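Local atomic coordinates of citrate synthase (Pyrobaculum aerophilum, PDB entry 2IBP), a protein that probably condenses oxaloacetate with acetyl-CoA to form citrate in the tricarboxylic acid cycle, working as a homodimer with topologically interlinked chains. Residues 13-18 and 22-27; 29-34 and 219-224; 242-247 and 366-371. All coordinates share one frame; numbering follows the deposited sequence.

Contact 1. Residues 13-18 and 22-27; sequences KILQSP and IIHGLE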
loop_
_atom_site.group_PDB
_atom_site.type_symbol
_atom_site.label_atom_id
_atom_site.label_comp_id
_atom_site.label_asym_id
_atom_site.label_seq_id
_atom_site.Cartn_x
_atom_site.Cartn_y
_atom_site.Cartn_z
ATOM N N LYS A 13 -6.337 -17.362 14.085
ATOM C CA LYS A 13 -7.698 -17.875 14.045
ATOM C C LYS A 13 -8.052 -18.329 12.643
ATOM O O LYS A 13 -7.709 -17.675 11.655
ATOM C CB LYS A 13 -8.688 -16.813 14.519
ATOM C CG LYS A 13 -8.428 -16.358 15.948
ATOM C CD LYS A 13 -9.477 -15.378 16.440
ATOM C CE LYS A 13 -9.120 -14.847 17.820
ATOM N NZ LYS A 13 -8.904 -15.947 18.803
ATOM N N ILE A 14 -8.761 -19.449 12.572
ATOM C CA ILE A 14 -9.168 -20.029 11.308
ATOM C C ILE A 14 -10.678 -19.926 11.193
ATOM O O ILE A 14 -11.412 -20.222 12.142
ATOM C CB ILE A 14 -8.744 -21.497 11.201
ATOM C CG1 ILE A 14 -7.220 -21.605 11.347
ATOM C CG2 ILE A 14 -9.205 -22.083 9.878
ATOM C CD1 ILE A 14 -6.701 -23.026 11.323
ATOM N N LEU A 15 -11.132 -19.434 10.047
ATOM C CA LEU A 15 -12.559 -19.265 9.792
ATOM C C LEU A 15 -12.880 -20.189 8.649
ATOM O O LEU A 15 -12.154 -20.230 7.672
ATOM C CB LEU A 15 -12.870 -17.815 9.406
ATOM C CG LEU A 15 -12.458 -16.723 10.398
ATOM C CD1 LEU A 15 -12.546 -15.339 9.759
ATOM C CD2 LEU A 15 -13.301 -16.776 11.657
ATOM N N GLN A 16 -13.924 -20.993 8.782
ATOM C CA GLN A 16 -14.277 -21.866 7.682
ATOM C C GLN A 16 -15.183 -21.133 6.711
ATOM O O GLN A 16 -15.837 -20.153 7.059
ATOM C CB GLN A 16 -14.842 -23.210 8.155
ATOM C CG GLN A 16 -15.720 -23.147 9.374
ATOM C CD GLN A 16 -16.066 -24.524 9.907
ATOM O OE1 GLN A 16 -15.928 -25.531 9.208
ATOM N NE2 GLN A 16 -16.515 -24.575 11.152
ATOM N N SER A 17 -15.143 -21.560 5.459
ATOM C CA SER A 17 -15.916 -20.896 4.441
ATOM C C SER A 17 -16.250 -21.880 3.350
ATOM O O SER A 17 -15.675 -22.973 3.274
ATOM C CB SER A 17 -15.108 -19.731 3.843
ATOM O OG SER A 17 -14.194 -20.206 2.876
ATOM N N PRO A 18 -17.223 -21.517 2.514
ATOM C CA PRO A 18 -17.573 -22.379 1.398
ATOM C C PRO A 18 -16.401 -22.706 0.477
ATOM O O PRO A 18 -16.440 -23.716 -0.215
ATOM C CB PRO A 18 -18.611 -21.544 0.642
ATOM C CG PRO A 18 -19.237 -20.722 1.677
ATOM C CD PRO A 18 -18.133 -20.367 2.626
ATOM N N ILE A 22 -10.041 -19.957 6.089
ATOM C CA ILE A 22 -9.523 -18.587 6.028
ATOM C C ILE A 22 -8.598 -18.371 7.224
ATOM O O ILE A 22 -9.034 -18.500 8.358
ATOM C CB ILE A 22 -10.661 -17.546 6.091
ATOM C CG1 ILE A 22 -11.579 -17.671 4.877
ATOM C CG2 ILE A 22 -10.069 -16.125 6.175
ATOM C CD1 ILE A 22 -12.892 -16.938 5.032
ATOM N N ILE A 23 -7.309 -18.096 6.984
ATOM C CA ILE A 23 -6.385 -17.813 8.090
ATOM C C ILE A 23 -6.480 -16.308 8.304
ATOM O O ILE A 23 -5.961 -15.523 7.527
ATOM C CB ILE A 23 -4.908 -18.252 7.828
ATOM C CG1 ILE A 23 -4.830 -19.778 7.658
ATOM C CG2 ILE A 23 -4.022 -17.827 9.011
ATOM C CD1 ILE A 23 -3.408 -20.326 7.456
ATOM N N HIS A 24 -7.175 -15.928 9.360
ATOM C CA HIS A 24 -7.476 -14.538 9.640
ATOM C C HIS A 24 -6.215 -13.737 9.856
ATOM O O HIS A 24 -5.384 -14.088 10.691
ATOM C CB HIS A 24 -8.389 -14.486 10.860
ATOM C CG HIS A 24 -9.103 -13.190 11.036
ATOM N ND1 HIS A 24 -9.664 -12.507 9.979
ATOM C CD2 HIS A 24 -9.525 -12.560 12.158
ATOM C CE1 HIS A 24 -10.303 -11.445 10.438
ATOM N NE2 HIS A 24 -10.258 -11.470 11.759
ATOM N N GLY A 25 -6.058 -12.675 9.077
ATOM C CA GLY A 25 -4.851 -11.852 9.135
ATOM C C GLY A 25 -3.632 -12.560 8.557
ATOM O O GLY A 25 -2.516 -12.058 8.674
ATOM N N LEU A 26 -3.830 -13.717 7.927
ATOM C CA LEU A 26 -2.714 -14.500 7.379
ATOM C C LEU A 26 -1.595 -14.660 8.424
ATOM O O LEU A 26 -0.401 -14.673 8.101
ATOM C CB LEU A 26 -2.186 -13.847 6.087
ATOM C CG LEU A 26 -3.190 -13.771 4.932
ATOM C CD1 LEU A 26 -2.633 -12.974 3.770
ATOM C CD2 LEU A 26 -3.610 -15.172 4.497
ATOM N N GLU A 27 -1.996 -14.828 9.681
ATOM C CA GLU A 27 -1.044 -14.932 10.764
ATOM C C GLU A 27 -0.119 -16.124 10.583
ATOM O O GLU A 27 -0.562 -17.272 10.481
ATOM C CB GLU A 27 -1.744 -14.981 12.122
ATOM C CG GLU A 27 -0.780 -14.880 13.299
ATOM C CD GLU A 27 -1.454 -14.515 14.617
ATOM O OE1 GLU A 27 -2.682 -14.243 14.628
ATOM O OE2 GLU A 27 -0.738 -14.501 15.646
HETATM O O HOH W 1 -5.410 -14.618 13.280
#
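The imidazole of His24 is the flat group here: Leu15 sets CD1 over one face, nearer the rim than the centre and 4.0 Å from ND1. His24 reaches this position with CG anti to its backbone N (chi1 -163°), and its CB lies against Lys13 O. Both residues belong to a small antiparallel hairpin. Ile22 N gives a 2.7 Å hydrogen bond to Leu15 O and Leu15 N returns one of 2.9 Å to Ile22 O; His24 N closes the next rung on Lys13 O at 2.9 Å, almost straight down the carbonyl. Ile14 and Ile23 form the non-hydrogen-bonded pair, their side chains on one face, while Leu15 and Ile22 share the other with CB atoms 4.0 Å apart. Ile22 CD1 also leans on Ser17 CB, whose OG is hydrogen-bonded to Gly20 O and Cys19 N in the turn. At the open end a water accepts from Lys13 N and donates to His24 O and Glu27 OE1. The chemistry implies a hairpin held chiefly by three backbone bonds, with Ile14, Ile22 and His24 also packing on the second subunit.

Contact 2. Residues 29-34 and 219-224; sequences VLIKST and STFAAH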
loop_
_atom_site.group_PDB
_atom_site.type_symbol
_atom_site.label_atom_id
_atom_site.label_comp_id
_atom_site.label_asym_id
_atom_site.label_seq_id
_atom_site.Cartn_x
_atom_site.Cartn_y
_atom_site.Cartn_z
ATOM N N VAL A 29 1.508 -17.011 8.047
ATOM C CA VAL A 29 1.534 -17.589 6.718
ATOM C C VAL A 29 2.808 -17.136 6.006
ATOM O O VAL A 29 3.119 -15.949 5.988
ATOM C CB VAL A 29 0.297 -17.195 5.906
ATOM C CG1 VAL A 29 0.359 -17.777 4.508
ATOM C CG2 VAL A 29 -0.974 -17.650 6.633
ATOM N N LEU A 30 3.567 -18.103 5.488
ATOM C CA LEU A 30 4.819 -17.823 4.805
ATOM C C LEU A 30 4.613 -17.168 3.453
ATOM O O LEU A 30 3.751 -17.591 2.678
ATOM C CB LEU A 30 5.617 -19.125 4.636
ATOM C CG LEU A 30 6.151 -19.745 5.936
ATOM C CD1 LEU A 30 6.605 -21.182 5.714
ATOM C CD2 LEU A 30 7.296 -18.897 6.524
ATOM N N ILE A 31 5.398 -16.130 3.167
ATOM C CA ILE A 31 5.338 -15.482 1.863
ATOM C C ILE A 31 6.638 -15.600 1.066
ATOM O O ILE A 31 6.658 -15.348 -0.135
ATOM C CB ILE A 31 4.911 -13.993 1.975
ATOM C CG1 ILE A 31 5.918 -13.163 2.778
ATOM C CG2 ILE A 31 3.532 -13.894 2.630
ATOM C CD1 ILE A 31 5.649 -11.676 2.685
ATOM N N LYS A 32 7.722 -15.983 1.748
ATOM C CA LYS A 32 9.023 -16.097 1.125
ATOM C C LYS A 32 10.054 -16.582 2.124
ATOM O O LYS A 32 9.775 -16.704 3.312
ATOM C CB LYS A 32 9.518 -14.736 0.643
ATOM C CG LYS A 32 9.858 -13.760 1.780
ATOM C CD LYS A 32 10.503 -12.501 1.237
ATOM C CE LYS A 32 10.801 -11.531 2.365
ATOM N NZ LYS A 32 11.429 -10.290 1.875
ATOM N N SER A 33 11.234 -16.896 1.585
ATOM C CA SER A 33 12.406 -17.141 2.404
ATOM C C SER A 33 13.146 -15.814 2.413
ATOM O O SER A 33 13.104 -15.052 1.439
ATOM C CB SER A 33 13.270 -18.244 1.810
ATOM O OG SER A 33 12.647 -19.502 1.975
ATOM N N THR A 34 13.845 -15.541 3.508
ATOM C CA THR A 34 14.553 -14.301 3.638
ATOM C C THR A 34 15.859 -14.484 4.374
ATOM O O THR A 34 16.023 -15.436 5.133
ATOM C CB THR A 34 13.722 -13.287 4.461
ATOM O OG1 THR A 34 14.337 -11.994 4.424
ATOM C CG2 THR A 34 13.546 -13.755 5.904
ATOM N N SER A 219 3.489 -3.121 7.391
ATOM C CA SER A 219 4.073 -2.121 6.504
ATOM C C SER A 219 5.008 -2.805 5.495
ATOM O O SER A 219 4.950 -2.572 4.289
ATOM C CB SER A 219 4.798 -1.038 7.295
ATOM O OG SER A 219 5.785 -1.597 8.119
ATOM N N THR A 220 5.838 -3.708 5.994
ATOM C CA THR A 220 6.734 -4.472 5.124
ATOM C C THR A 220 5.925 -5.350 4.156
ATOM O O THR A 220 6.270 -5.489 2.990
ATOM C CB THR A 220 7.690 -5.296 5.961
ATOM O OG1 THR A 220 8.398 -4.414 6.845
ATOM C CG2 THR A 220 8.678 -6.061 5.113
ATOM N N PHE A 221 4.814 -5.891 4.645
ATOM C CA PHE A 221 3.940 -6.685 3.791
ATOM C C PHE A 221 3.312 -5.836 2.697
ATOM O O PHE A 221 3.264 -6.260 1.527
ATOM C CB PHE A 221 2.878 -7.371 4.636
ATOM C CG PHE A 221 2.055 -8.373 3.891
ATOM C CD1 PHE A 221 2.637 -9.224 2.972
ATOM C CD2 PHE A 221 0.738 -8.596 4.261
ATOM C CE1 PHE A 221 1.895 -10.178 2.338
ATOM C CE2 PHE A 221 -0.008 -9.569 3.631
ATOM C CZ PHE A 221 0.582 -10.359 2.682
ATOM N N ALA A 222 2.845 -4.634 3.064
ATOM C CA ALA A 222 2.249 -3.702 2.096
ATOM C C ALA A 222 3.252 -3.424 0.977
ATOM O O ALA A 222 2.897 -3.420 -0.199
ATOM C CB ALA A 222 1.845 -2.402 2.754
ATOM N N ALA A 223 4.506 -3.195 1.350
ATOM C CA ALA A 223 5.563 -2.969 0.360
ATOM C C ALA A 223 5.695 -4.182 -0.566
ATOM O O ALA A 223 5.882 -4.014 -1.782
ATOM C CB ALA A 223 6.886 -2.696 1.061
ATOM N N HIS A 224 5.597 -5.396 -0.012
ATOM C CA HIS A 224 5.654 -6.612 -0.838
ATOM C C HIS A 224 4.503 -6.673 -1.814
ATOM O O HIS A 224 4.668 -7.074 -2.953
ATOM C CB HIS A 224 5.592 -7.886 -0.006
ATOM C CG HIS A 224 6.898 -8.289 0.605
ATOM N ND1 HIS A 224 7.340 -7.785 1.808
ATOM C CD2 HIS A 224 7.817 -9.202 0.214
ATOM C CE1 HIS A 224 8.480 -8.378 2.132
ATOM N NE2 HIS A 224 8.798 -9.231 1.172
#
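Ile31 and Lys32, on a strand at the dimer interface of this citrate synthase, project onto helix 218-227 in a strand-on-helix contact, the axes of strand 30-34 and helix segment 219-224 nearly perpendicular (92°) and 11.4 Å apart at their closest. The apolar part belongs to Ile31. Its CG1 sits between the backbone N and the carbonyl carbon (chi1 63°), and the extended branch beyond carries CD1 in between two rings. Over the His224 imidazole, CD1 makes a CH-pi contact 4.1 Å from the ring centroid and only 7° off the normal. The same methyl comes within 3.9 Å of Phe221 CD1, meeting that ring obliquely, while Ile31 CG2 touches its CE1. Beyond, the Phe221 ring meets Phe221 of the second subunit with the planes nearly perpendicular.

The polar part belongs to Lys32, whose chain, extended beyond CG, crosses His224 at about a right angle. Its NZ donates a 2.9 Å hydrogen bond to His224 NE2, arriving at the ring edge and almost in its plane. Glu381 forms a salt bridge with the same ammonium and His378 ND1 accepts a further hydrogen bond, so this buried charge is gripped from helix 363-382 as well. With NE2 as acceptor and ND1 as donor, His224 is probably neutral, a state the nearby ammonium would favour. Strand 30-34 itself pairs in parallel with a strand of the second subunit, which places the contact where the sheet passes from one chain to the other. Both ring nitrogens being engaged, the imidazole's rotation is fixed: His224 ND1 bonds to Thr220 O at 2.8 Å from above the carbonyl plane, while His224 N reaches that oxygen from the opposite face.

Contact 3. Residues 242-247 and 366-371; sequences AALKGP and IFAMSR
Leu244 of helix 233-244 faces the early part of helix 363-382, and the backbones come nearest where its CA lies 7.8 Å from that of Ala368. The contact has no hydrogen bond across it and is carried by three side chains. Leu244 extends CG anti to the backbone N (chi1 178°), which sends both methyls out toward the facing helix. CD1 approaches the Phe367 ring obliquely, 3.6 Å from CD2 and 3.7 Å from CE2. CD2 fits between the two neighbours on the other helix, 3.7 Å from Phe367 CD2 and 3.9 Å from Ala368 CB. Thus a single ring carbon, Phe367 CD2, is touched by both methyls of the leucine. With an alanine in place of Leu244, a gap would probably open beside Phe367 CD2 and Ala368 CB, leaving the phenyl ring less restrained on this side.

Within the second helix, Phe367 CZ lies 3.3 Å above the plane of the Arg371 guanidinium, toward its rim, one helical turn on. The guanidinium is held further by a hydrogen bond from Arg371 NE to His211 O. The Phe367 side chain is about 6 Å from that of Asp346 and about 9 Å from that of His289, both predicted active-site residues, so the leucine packs against a ring close to the probable catalytic region.

On the dimer side, Lys245 forms a salt bridge with Asp232 of the second subunit. Around the contact, Phe367 leans on Tyr207 of helix 198-210, while Leu244 also rests on Met110 of helix 109-123 and on Trp375 farther along helix 363-382.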
loop_
_atom_site.group_PDB
_atom_site.type_symbol
_atom_site.label_atom_id
_atom_site.label_comp_id
_atom_site.label_asym_id
_atom_site.label_seq_id
_atom_site.Cartn_x
_atom_site.Cartn_y
_atom_site.Cartn_z
ATOM N N ALA A 242 1.804 4.151 4.367
ATOM C CA ALA A 242 0.345 4.148 4.534
ATOM C C ALA A 242 -0.051 3.135 5.599
ATOM O O ALA A 242 -0.887 3.398 6.465
ATOM C CB ALA A 242 -0.316 3.823 3.207
ATOM N N ALA A 243 0.554 1.963 5.563
ATOM C CA ALA A 243 0.220 0.941 6.551
ATOM C C ALA A 243 0.754 1.331 7.922
ATOM O O ALA A 243 0.088 1.149 8.946
ATOM C CB ALA A 243 0.790 -0.421 6.127
ATOM N N LEU A 244 1.987 1.824 7.939
ATOM C CA LEU A 244 2.654 2.185 9.182
ATOM C C LEU A 244 1.864 3.220 9.987
ATOM O O LEU A 244 1.937 3.263 11.205
ATOM C CB LEU A 244 4.041 2.729 8.860
ATOM C CG LEU A 244 4.838 3.190 10.066
ATOM C CD1 LEU A 244 5.053 2.028 10.991
ATOM C CD2 LEU A 244 6.171 3.760 9.619
ATOM N N LYS A 245 1.132 4.067 9.283
ATOM C CA LYS A 245 0.365 5.151 9.871
ATOM C C LYS A 245 -0.764 4.666 10.786
ATOM O O LYS A 245 -1.223 5.418 11.654
ATOM C CB LYS A 245 -0.249 5.918 8.697
ATOM C CG LYS A 245 -0.939 7.183 8.995
ATOM C CD LYS A 245 -1.352 7.801 7.667
ATOM C CE LYS A 245 -2.255 8.956 7.888
ATOM N NZ LYS A 245 -3.469 8.501 8.595
ATOM N N GLY A 246 -1.214 3.427 10.589
ATOM C CA GLY A 246 -2.358 2.878 11.325
ATOM C C GLY A 246 -2.027 2.665 12.782
ATOM O O GLY A 246 -0.911 2.264 13.110
ATOM N N PRO A 247 -3.001 2.900 13.670
ATOM C CA PRO A 247 -2.720 2.789 15.112
ATOM C C PRO A 247 -2.351 1.389 15.606
ATOM O O PRO A 247 -1.815 1.254 16.717
ATOM C CB PRO A 247 -4.028 3.274 15.760
ATOM C CG PRO A 247 -5.064 3.111 14.704
ATOM C CD PRO A 247 -4.369 3.375 13.406
ATOM N N ILE A 366 9.909 9.023 12.310
ATOM C CA ILE A 366 11.292 8.597 12.589
ATOM C C ILE A 366 11.428 7.073 12.490
ATOM O O ILE A 366 12.438 6.559 12.010
ATOM C CB ILE A 366 11.782 9.139 13.930
ATOM C CG1 ILE A 366 11.845 10.669 13.825
ATOM C CG2 ILE A 366 13.173 8.591 14.286
ATOM C CD1 ILE A 366 12.006 11.386 15.151
ATOM N N PHE A 367 10.409 6.336 12.919
ATOM C CA PHE A 367 10.415 4.888 12.712
ATOM C C PHE A 367 10.555 4.576 11.193
ATOM O O PHE A 367 11.313 3.694 10.800
ATOM C CB PHE A 367 9.126 4.272 13.262
ATOM C CG PHE A 367 9.058 2.782 13.122
ATOM C CD1 PHE A 367 9.495 1.945 14.129
ATOM C CD2 PHE A 367 8.557 2.210 11.963
ATOM C CE1 PHE A 367 9.405 0.563 13.988
ATOM C CE2 PHE A 367 8.454 0.839 11.832
ATOM C CZ PHE A 367 8.852 0.020 12.856
ATOM N N ALA A 368 9.807 5.291 10.356
ATOM C CA ALA A 368 9.907 5.155 8.895
ATOM C C ALA A 368 11.336 5.452 8.406
ATOM O O ALA A 368 11.844 4.796 7.491
ATOM C CB ALA A 368 8.902 6.104 8.193
ATOM N N MET A 369 11.966 6.476 8.972
ATOM C CA MET A 369 13.362 6.796 8.626
ATOM C C MET A 369 14.278 5.616 8.904
ATOM O O MET A 369 15.251 5.404 8.186
ATOM C CB MET A 369 13.856 8.006 9.416
ATOM C CG MET A 369 13.283 9.295 8.899
ATOM S SD MET A 369 13.399 10.608 10.124
ATOM C CE MET A 369 15.035 10.330 10.795
ATOM N N SER A 370 13.989 4.866 9.956
ATOM C CA SER A 370 14.757 3.693 10.270
ATOM C C SER A 370 14.423 2.516 9.343
ATOM O O SER A 370 15.288 1.936 8.663
ATOM C CB SER A 370 14.482 3.251 11.703
ATOM O OG SER A 370 15.147 2.048 11.972
ATOM N N ARG A 371 13.137 2.183 9.330
ATOM C CA ARG A 371 12.643 0.992 8.667
ATOM C C ARG A 371 12.671 1.012 7.150
ATOM O O ARG A 371 12.618 -0.037 6.524
ATOM C CB ARG A 371 11.225 0.708 9.148
ATOM C CG ARG A 371 10.596 -0.554 8.605
ATOM C CD ARG A 371 11.371 -1.826 8.928
ATOM N NE ARG A 371 11.689 -1.902 10.364
ATOM C CZ ARG A 371 10.898 -2.451 11.284
ATOM N NH1 ARG A 371 9.813 -3.133 10.940
ATOM N NH2 ARG A 371 11.224 -2.391 12.562
#

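Overall arrangement
From the N terminus, contact 1 closes first, a short hairpin with three residues between its segments. The chain then runs directly into strand 30-34, and contact 2 joins it to helix 218-227 across 184 mostly helical residues. Contact 3 follows, closing a loop of 118 residues between helices 233-244 and 363-382. The three are in series, with none nested or crossed. Contacts 1 and 2 touch through Ile23 and Val29, and contacts 2 and 3 through the successive helices 218-227 and 233-244, whereas contacts 1 and 3 stay about 12 Å apart at their nearest atoms. Together they link the N-terminal strands to helices 218-227, 233-244 and 363-382, and all three reach the second subunit.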